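Local coordinates for protein putative hydrolase (Campylobacter jejuni, PDB 3D6L) that probably hydrolyses long-chain fatty acyl-CoA thioesters, as a hexameric hot dog fold thioesterase, at residues 61-64 against 65-69. Numbering follows the deposited sequence.
Sequences EPVF and IGDII
Asp67 turns its carboxylate back onto the backbone of Phe64. Its OD1 accepts the Phe64 N-H in a nearly straight bond, with N and OD1 2.7 Å apart and an angle of 163° at the hydrogen. The N-H does not lie in the carboxylate plane; it meets OD1 from above, 52° out of it. CB of Asp67 already points toward the 61-64 segment, and with chi1 -69° CG lies beside the Asp67 N, which keeps OD1 near the Phe64 N-H. A second bond runs the other way, from Asp67 N to Phe64 O at 3.2 Å. This backbone bond closes a type II beta turn from Phe64 to Asp67, and the carboxylate bond braces it from the side chain. Gly66 takes the third position with a positive phi, where a side chain would collide with the carbonyl oxygen of Ile65, which calls for glycine. This turn leads from the loop after strand 48-58 into strand 68-78 of the antiparallel hot dog sheet. OD1 also forms a salt bridge with Arg93 on strand 82-94.

Val63 packs against the same carboxylate and against Ile69. Its CG1 is anti to the backbone N and passes 3.3 Å from Asp67 OD1, the two side chains crossing at a slant. The same methyl meets Ile69 CD1 tip to tip at 3.5 Å. Ile24 and Val105 also touch Val63, while the end of the Phe64 side chain leads away from the 65-69 segment and the side chain touches Asn23 and Arg93. Ile65 also points outward, and it packs on Pro20 of a second subunit.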
loop_
_atom_site.group_PDB
_atom_site.type_symbol
_atom_site.label_atom_id
_atom_site.label_comp_id
_atom_site.label_asym_id
_atom_site.label_seq_id
_atom_site.Cartn_x
_atom_site.Cartn_y
_atom_site.Cartn_z
ATOM N N GLU A 61 -15.658 -6.232 18.703
ATOM C CA GLU A 61 -15.791 -4.793 18.819
ATOM C C GLU A 61 -15.128 -4.125 17.615
ATOM O O GLU A 61 -14.147 -4.652 17.103
ATOM C CB GLU A 61 -15.124 -4.355 20.126
ATOM C CG GLU A 61 -15.824 -3.236 20.887
ATOM C CD GLU A 61 -17.221 -3.599 21.343
ATOM O OE1 GLU A 61 -17.414 -4.719 21.884
ATOM O OE2 GLU A 61 -18.124 -2.744 21.166
ATOM N N PRO A 62 -15.665 -2.970 17.157
ATOM C CA PRO A 62 -15.033 -2.197 16.073
ATOM C C PRO A 62 -13.637 -1.702 16.448
ATOM O O PRO A 62 -13.351 -1.427 17.627
ATOM C CB PRO A 62 -15.950 -0.984 15.909
ATOM C CG PRO A 62 -17.225 -1.334 16.596
ATOM C CD PRO A 62 -16.892 -2.319 17.658
ATOM N N VAL A 63 -12.775 -1.597 15.444
ATOM C CA VAL A 63 -11.451 -1.000 15.611
ATOM C C VAL A 63 -11.463 0.350 14.879
ATOM O O VAL A 63 -12.024 0.456 13.779
ATOM C CB VAL A 63 -10.336 -1.937 15.072
ATOM C CG1 VAL A 63 -8.959 -1.334 15.264
ATOM C CG2 VAL A 63 -10.407 -3.285 15.763
ATOM N N PHE A 64 -10.877 1.374 15.504
ATOM C CA PHE A 64 -10.842 2.722 14.926
ATOM C C PHE A 64 -9.444 3.161 14.515
ATOM O O PHE A 64 -8.434 2.628 15.006
ATOM C CB PHE A 64 -11.420 3.761 15.898
ATOM C CG PHE A 64 -12.814 3.449 16.374
ATOM C CD1 PHE A 64 -13.170 3.681 17.696
ATOM C CD2 PHE A 64 -13.771 2.923 15.498
ATOM C CE1 PHE A 64 -14.454 3.387 18.152
ATOM C CE2 PHE A 64 -15.058 2.628 15.937
ATOM C CZ PHE A 64 -15.403 2.858 17.266
ATOM N N ILE A 65 -9.401 4.145 13.615
ATOM C CA ILE A 65 -8.169 4.855 13.282
ATOM C C ILE A 65 -7.509 5.341 14.567
ATOM O O ILE A 65 -8.169 5.904 15.453
ATOM C CB ILE A 65 -8.454 6.059 12.345
ATOM C CG1 ILE A 65 -8.928 5.566 10.967
ATOM C CG2 ILE A 65 -7.227 6.959 12.215
ATOM C CD1 ILE A 65 -9.562 6.632 10.079
ATOM N N GLY A 66 -6.207 5.104 14.678
ATOM C CA GLY A 66 -5.451 5.596 15.825
ATOM C C GLY A 66 -5.222 4.585 16.926
ATOM O O GLY A 66 -4.272 4.736 17.697
ATOM N N ASP A 67 -6.084 3.562 17.002
ATOM C CA ASP A 67 -5.925 2.456 17.967
ATOM C C ASP A 67 -4.542 1.842 17.870
ATOM O O ASP A 67 -4.015 1.650 16.771
ATOM C CB ASP A 67 -6.935 1.327 17.724
ATOM C CG ASP A 67 -8.361 1.712 18.053
ATOM O OD1 ASP A 67 -9.262 0.941 17.654
ATOM O OD2 ASP A 67 -8.595 2.763 18.696
ATOM N N ILE A 68 -3.959 1.552 19.029
ATOM C CA ILE A 68 -2.760 0.736 19.111
ATOM C C ILE A 68 -3.272 -0.684 19.286
ATOM O O ILE A 68 -3.910 -0.999 20.297
ATOM C CB ILE A 68 -1.853 1.142 20.311
ATOM C CG1 ILE A 68 -1.780 2.675 20.482
ATOM C CG2 ILE A 68 -0.458 0.504 20.190
ATOM C CD1 ILE A 68 -1.240 3.455 19.282
ATOM N N ILE A 69 -3.047 -1.527 18.283
ATOM C CA ILE A 69 -3.517 -2.906 18.326
ATOM C C ILE A 69 -2.414 -3.828 18.811
ATOM O O ILE A 69 -1.311 -3.833 18.272
ATOM C CB ILE A 69 -4.107 -3.375 16.964
ATOM C CG1 ILE A 69 -5.547 -2.882 16.811
ATOM C CG2 ILE A 69 -4.140 -4.890 16.858
ATOM C CD1 ILE A 69 -5.625 -1.463 16.343
#